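Phosphoribosylformylglycinamidine synthase 2 (Thermus thermophilus, PDB 3VIU) is a PurM-like (AIR synthase related) protein that carries bound adenosine-5'-diphosphate and magnesium in this structure. Local coordinates at residues L121-E131 with Y167-A175. Numbering follows the deposited sequence.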
ATOM      1  N   LEU A 121      -2.906   4.880  -4.503  1.00 18.54           N
ATOM      2  CA  LEU A 121      -1.460   5.033  -4.390  1.00 19.81           C
ATOM      3  C   LEU A 121      -0.867   3.726  -4.897  1.00 20.49           C
ATOM      4  O   LEU A 121      -1.355   2.649  -4.560  1.00 20.81           O
ATOM      5  CB  LEU A 121      -1.020   5.283  -2.940  1.00 19.89           C
ATOM      6  CG  LEU A 121      -1.421   6.595  -2.253  1.00 21.95           C
ATOM      7  CD1 LEU A 121      -2.850   6.484  -1.732  1.00 18.21           C
ATOM      8  CD2 LEU A 121      -0.465   6.889  -1.091  1.00 18.54           C
ATOM      9  N   ASP A 122       0.167   3.819  -5.724  1.00 21.38           N
ATOM     10  CA  ASP A 122       0.795   2.623  -6.267  1.00 23.82           C
ATOM     11  C   ASP A 122       2.183   2.377  -5.677  1.00 22.25           C
ATOM     12  O   ASP A 122       2.950   3.310  -5.453  1.00 23.77           O
ATOM     13  CB  ASP A 122       0.883   2.726  -7.792  1.00 27.87           C
ATOM     14  CG  ASP A 122       1.562   4.001  -8.252  1.00 35.17           C
ATOM     15  OD1 ASP A 122       1.044   5.095  -7.937  1.00 39.47           O
ATOM     16  OD2 ASP A 122       2.611   3.917  -8.929  1.00 38.00           O
ATOM     17  N   SER A 123       2.492   1.114  -5.417  1.00 19.81           N
ATOM     18  CA  SER A 123       3.782   0.739  -4.866  1.00 17.51           C
ATOM     19  C   SER A 123       4.394  -0.217  -5.885  1.00 16.97           C
ATOM     20  O   SER A 123       3.965  -1.371  -6.010  1.00 17.20           O
ATOM     21  CB  SER A 123       3.588   0.057  -3.511  1.00 18.40           C
ATOM     22  OG  SER A 123       4.741   0.202  -2.700  1.00 21.13           O
ATOM     23  N   LEU A 124       5.400   0.266  -6.610  1.00 15.08           N
ATOM     24  CA  LEU A 124       6.030  -0.516  -7.673  1.00 12.98           C
ATOM     25  C   LEU A 124       7.515  -0.867  -7.512  1.00 12.77           C
ATOM     26  O   LEU A 124       8.330  -0.058  -7.063  1.00 11.21           O
ATOM     27  CB  LEU A 124       5.829   0.215  -9.006  1.00 10.97           C
ATOM     28  CG  LEU A 124       4.426   0.769  -9.266  1.00 10.98           C
ATOM     29  CD1 LEU A 124       4.393   1.503 -10.594  1.00 11.88           C
ATOM     30  CD2 LEU A 124       3.412  -0.373  -9.267  1.00 12.63           C
ATOM     31  N   ARG A 125       7.846  -2.086  -7.923  1.00 13.47           N
ATOM     32  CA  ARG A 125       9.203  -2.612  -7.861  1.00 13.96           C
ATOM     33  C   ARG A 125       9.526  -3.361  -9.150  1.00 13.80           C
ATOM     34  O   ARG A 125       8.853  -4.324  -9.493  1.00 15.00           O
ATOM     35  CB  ARG A 125       9.347  -3.563  -6.667  1.00 12.38           C
ATOM     36  CG  ARG A 125       9.083  -2.907  -5.315  1.00 10.78           C
ATOM     37  CD  ARG A 125      10.145  -1.858  -5.000  1.00 11.02           C
ATOM     38  NE  ARG A 125       9.991  -1.317  -3.657  1.00  7.90           N
ATOM     39  CZ  ARG A 125       9.212  -0.291  -3.339  1.00  7.08           C
ATOM     40  NH1 ARG A 125       9.150   0.103  -2.079  1.00  5.64           N
ATOM     41  NH2 ARG A 125       8.509   0.354  -4.267  1.00  4.28           N
ATOM     42  N   PHE A 126      10.558  -2.904  -9.856  1.00 16.39           N
ATOM     43  CA  PHE A 126      11.012  -3.522 -11.102  1.00 15.05           C
ATOM     44  C   PHE A 126      12.537  -3.639 -11.041  1.00 15.55           C
ATOM     45  O   PHE A 126      13.175  -3.061 -10.152  1.00 14.59           O
ATOM     46  CB  PHE A 126      10.638  -2.648 -12.301  1.00 15.09           C
ATOM     47  CG  PHE A 126       9.176  -2.377 -12.424  1.00 15.95           C
ATOM     48  CD1 PHE A 126       8.280  -3.414 -12.636  1.00 16.72           C
ATOM     49  CD2 PHE A 126       8.693  -1.074 -12.349  1.00 15.78           C
ATOM     50  CE1 PHE A 126       6.910  -3.160 -12.777  1.00 18.13           C
ATOM     51  CE2 PHE A 126       7.332  -0.807 -12.486  1.00 18.14           C
ATOM     52  CZ  PHE A 126       6.436  -1.853 -12.702  1.00 17.29           C
ATOM     53  N   GLY A 127      13.116  -4.374 -11.990  1.00 13.94           N
ATOM     54  CA  GLY A 127      14.557  -4.527 -12.035  1.00 14.01           C
ATOM     55  C   GLY A 127      15.188  -3.202 -12.416  1.00 16.71           C
ATOM     56  O   GLY A 127      14.472  -2.207 -12.506  1.00 16.48           O
ATOM     57  N   PRO A 128      16.514  -3.146 -12.652  1.00 17.93           N
ATOM     58  CA  PRO A 128      17.232  -1.916 -13.025  1.00 17.32           C
ATOM     59  C   PRO A 128      16.593  -1.238 -14.232  1.00 18.07           C
ATOM     60  O   PRO A 128      16.250  -1.894 -15.209  1.00 19.26           O
ATOM     61  CB  PRO A 128      18.644  -2.414 -13.307  1.00 17.34           C
ATOM     62  CG  PRO A 128      18.772  -3.575 -12.391  1.00 18.30           C
ATOM     63  CD  PRO A 128      17.449  -4.280 -12.579  1.00 19.06           C
ATOM     64  N   PRO A 129      16.450   0.096 -14.186  1.00 20.31           N
ATOM     65  CA  PRO A 129      15.842   0.920 -15.240  1.00 19.38           C
ATOM     66  C   PRO A 129      16.515   0.965 -16.604  1.00 20.47           C
ATOM     67  O   PRO A 129      15.962   1.545 -17.534  1.00 23.50           O
ATOM     68  CB  PRO A 129      15.785   2.296 -14.597  1.00 17.84           C
ATOM     69  CG  PRO A 129      17.069   2.331 -13.842  1.00 20.26           C
ATOM     70  CD  PRO A 129      17.108   0.953 -13.179  1.00 20.68           C
ATOM     71  N   GLU A 130      17.697   0.374 -16.734  1.00 21.14           N
ATOM     72  CA  GLU A 130      18.398   0.382 -18.019  1.00 24.11           C
ATOM     73  C   GLU A 130      18.021  -0.844 -18.843  1.00 22.90           C
ATOM     74  O   GLU A 130      18.191  -0.860 -20.059  1.00 24.73           O
ATOM     75  CB  GLU A 130      19.920   0.389 -17.820  1.00 27.65           C
ATOM     76  CG  GLU A 130      20.473  -0.903 -17.216  1.00 30.59           C
ATOM     77  CD  GLU A 130      20.527  -0.868 -15.697  1.00 34.89           C
ATOM     78  OE1 GLU A 130      19.613  -0.280 -15.074  1.00 36.03           O
ATOM     79  OE2 GLU A 130      21.481  -1.439 -15.123  1.00 36.88           O
ATOM     80  N   GLU A 131      17.516  -1.868 -18.168  1.00 22.08           N
ATOM     81  CA  GLU A 131      17.112  -3.114 -18.810  1.00 20.23           C
ATOM     82  C   GLU A 131      15.774  -3.010 -19.525  1.00 20.79           C
ATOM     83  O   GLU A 131      14.802  -2.487 -18.982  1.00 21.45           O
ATOM     84  CB  GLU A 131      17.068  -4.220 -17.769  1.00 17.86           C
ATOM     85  CG  GLU A 131      18.435  -4.536 -17.245  1.00 20.05           C
ATOM     86  CD  GLU A 131      18.408  -5.373 -15.997  1.00 21.53           C
ATOM     87  OE1 GLU A 131      17.476  -6.192 -15.860  1.00 22.97           O
ATOM     88  OE2 GLU A 131      19.328  -5.222 -15.159  1.00 21.36           O
ATOM     89  N   TYR A 167      14.390  -7.640  -8.178  1.00 15.90           N
ATOM     90  CA  TYR A 167      13.045  -7.707  -8.723  1.00 14.79           C
ATOM     91  C   TYR A 167      13.032  -8.051 -10.204  1.00 15.78           C
ATOM     92  O   TYR A 167      11.968  -8.074 -10.826  1.00 16.99           O
ATOM     93  CB  TYR A 167      12.325  -6.368  -8.512  1.00 12.88           C
ATOM     94  CG  TYR A 167      12.134  -5.961  -7.061  1.00 11.73           C
ATOM     95  CD1 TYR A 167      11.289  -6.676  -6.212  1.00  8.28           C
ATOM     96  CD2 TYR A 167      12.771  -4.826  -6.551  1.00 11.66           C
ATOM     97  CE1 TYR A 167      11.078  -6.265  -4.887  1.00 11.70           C
ATOM     98  CE2 TYR A 167      12.568  -4.408  -5.234  1.00 12.15           C
ATOM     99  CZ  TYR A 167      11.723  -5.125  -4.407  1.00 11.74           C
ATOM    100  OH  TYR A 167      11.522  -4.684  -3.119  1.00 10.14           O
ATOM    101  N   ARG A 168      14.206  -8.310 -10.767  1.00 16.62           N
ATOM    102  CA  ARG A 168      14.310  -8.648 -12.185  1.00 19.02           C
ATOM    103  C   ARG A 168      13.313  -9.747 -12.585  1.00 19.04           C
ATOM    104  O   ARG A 168      12.545  -9.568 -13.525  1.00 18.45           O
ATOM    105  CB  ARG A 168      15.736  -9.099 -12.525  1.00 18.12           C
ATOM    106  CG  ARG A 168      16.029  -9.213 -14.021  1.00 21.03           C
ATOM    107  CD  ARG A 168      17.284 -10.048 -14.289  1.00 23.89           C
ATOM    108  NE  ARG A 168      18.376  -9.718 -13.373  1.00 27.50           N
ATOM    109  CZ  ARG A 168      19.019  -8.556 -13.369  1.00 26.31           C
ATOM    110  NH1 ARG A 168      19.993  -8.331 -12.501  1.00 25.53           N
ATOM    111  NH2 ARG A 168      18.689  -7.622 -14.243  1.00 27.85           N
ATOM    112  N   GLU A 169      13.319 -10.869 -11.867  1.00 19.28           N
ATOM    113  CA  GLU A 169      12.417 -11.986 -12.171  1.00 21.72           C
ATOM    114  C   GLU A 169      10.997 -11.847 -11.662  1.00 20.51           C
ATOM    115  O   GLU A 169      10.054 -12.293 -12.310  1.00 21.89           O
ATOM    116  CB  GLU A 169      12.985 -13.303 -11.637  1.00 21.80           C
ATOM    117  CG  GLU A 169      13.928 -13.970 -12.593  1.00 27.13           C
ATOM    118  CD  GLU A 169      15.020 -13.038 -13.034  1.00 31.25           C
ATOM    119  OE1 GLU A 169      15.746 -12.518 -12.157  1.00 33.38           O
ATOM    120  OE2 GLU A 169      15.152 -12.818 -14.256  1.00 33.66           O
ATOM    121  N   ASN A 170      10.835 -11.246 -10.495  1.00 20.04           N
ATOM    122  CA  ASN A 170       9.502 -11.088  -9.938  1.00 18.50           C
ATOM    123  C   ASN A 170       9.200  -9.636  -9.597  1.00 17.44           C
ATOM    124  O   ASN A 170       9.525  -9.168  -8.509  1.00 17.51           O
ATOM    125  CB  ASN A 170       9.355 -11.955  -8.686  1.00 19.46           C
ATOM    126  CG  ASN A 170       9.696 -13.419  -8.942  1.00 21.08           C
ATOM    127  OD1 ASN A 170      10.855 -13.774  -9.158  1.00 22.38           O
ATOM    128  ND2 ASN A 170       8.680 -14.273  -8.923  1.00 22.22           N
ATOM    129  N   PRO A 171       8.581  -8.898 -10.532  1.00 15.05           N
ATOM    130  CA  PRO A 171       8.269  -7.501 -10.241  1.00 15.02           C
ATOM    131  C   PRO A 171       7.115  -7.423  -9.239  1.00 15.34           C
ATOM    132  O   PRO A 171       6.413  -8.413  -9.001  1.00 16.07           O
ATOM    133  CB  PRO A 171       7.904  -6.943 -11.616  1.00 14.61           C
ATOM    134  CG  PRO A 171       7.260  -8.118 -12.279  1.00 12.64           C
ATOM    135  CD  PRO A 171       8.196  -9.245 -11.911  1.00 14.64           C
ATOM    136  N   LEU A 172       6.922  -6.256  -8.643  1.00 12.89           N
ATOM    137  CA  LEU A 172       5.842  -6.099  -7.689  1.00 12.02           C
ATOM    138  C   LEU A 172       4.929  -4.954  -8.075  1.00 11.69           C
ATOM    139  O   LEU A 172       5.383  -3.895  -8.504  1.00 12.76           O
ATOM    140  CB  LEU A 172       6.386  -5.844  -6.282  1.00 12.45           C
ATOM    141  CG  LEU A 172       7.234  -6.912  -5.589  1.00 11.45           C
ATOM    142  CD1 LEU A 172       7.537  -6.446  -4.179  1.00 10.62           C
ATOM    143  CD2 LEU A 172       6.501  -8.245  -5.558  1.00 14.09           C
ATOM    144  N   VAL A 173       3.635  -5.181  -7.926  1.00 11.21           N
ATOM    145  CA  VAL A 173       2.649  -4.159  -8.216  1.00 11.36           C
ATOM    146  C   VAL A 173       1.581  -4.229  -7.135  1.00 13.43           C
ATOM    147  O   VAL A 173       0.755  -5.146  -7.116  1.00 13.69           O
ATOM    148  CB  VAL A 173       1.995  -4.365  -9.592  1.00 10.76           C
ATOM    149  CG1 VAL A 173       1.021  -3.229  -9.867  1.00  7.19           C
ATOM    150  CG2 VAL A 173       3.067  -4.441 -10.672  1.00  7.87           C
ATOM    151  N   ASN A 174       1.626  -3.273  -6.216  1.00 14.01           N
ATOM    152  CA  ASN A 174       0.654  -3.207  -5.130  1.00 15.56           C
ATOM    153  C   ASN A 174      -0.127  -1.904  -5.266  1.00 16.87           C
ATOM    154  O   ASN A 174       0.443  -0.856  -5.590  1.00 18.03           O
ATOM    155  CB  ASN A 174       1.364  -3.239  -3.775  1.00 15.88           C
ATOM    156  CG  ASN A 174       1.854  -4.631  -3.396  1.00 19.62           C
ATOM    157  OD1 ASN A 174       2.366  -5.380  -4.236  1.00 20.66           O
ATOM    158  ND2 ASN A 174       1.716  -4.975  -2.117  1.00 17.35           N
ATOM    159  N   ALA A 175      -1.430  -1.960  -5.035  1.00 16.20           N
ATOM    160  CA  ALA A 175      -2.240  -0.758  -5.134  1.00 17.41           C
ATOM    161  C   ALA A 175      -2.963  -0.497  -3.823  1.00 18.85           C
ATOM    162  O   ALA A 175      -3.588  -1.389  -3.247  1.00 20.97           O
ATOM    163  CB  ALA A 175      -3.243  -0.886  -6.271  1.00 16.14           C
TER
HETATM  164  O   HOH W   1      11.521  -6.394 -13.378  1.00 33.18           O
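In both Arg125 and Tyr167 CG is anti to the carbonyl carbon and beside the backbone N, chi1 near -60°, and the two side chains run alongside each other in the same direction. Arg125 CB sits over the centre of the Tyr167 ring, 3.4 Å from the centroid and almost exactly on the ring normal, a CH-pi contact. The arginine chain then bends at chi2 (-66°) and keeps to the phenol, its CD lying 3.5 Å from Tyr167 CE2. The guanidinium stands steeply to the ring, the planes 79° apart; what lies on the ring is the aliphatic stem, CB to CD, and not the guanidinium. Its NH2 donates to Leu124 O from above the carbonyl plane, while NH1 forms a salt bridge with Asp160; Tyr167 OH is hydrogen-bonded to Thr538. The polar ends of this buried pair are thus held by partners beyond the CH-pi contact.

Beside it, along the strands, the backbones are joined by two antiparallel hydrogen-bonded pairs, Ser123 with Asn174 and Arg125 with Leu172, the shortest link being Ser123 N to Asn174 O at 2.8 Å. Leu172 packs its CB against Arg125 CB on the face that meets strand 538-548. On the other face Leu124 CD2 touches Val173 CG1 at 3.8 Å, and Phe126 CD1 lies 3.7 Å from Pro171 CB. Where the strands part, a water accepts from Gly127 N and donates to Tyr167 O, bridging the two backbones. Further out, Glu131 and Arg168 form a salt bridge whose exact geometry is uncertain.

Strands 116-126 and 172-182 are neighbours in the mixed sheet, linked through helix 132-152 and strand 156-163, which runs parallel to 116-126 on its far side. This beta-alpha-beta unit with an antiparallel return strand belongs to the N-terminal domain of the PurM-like fold.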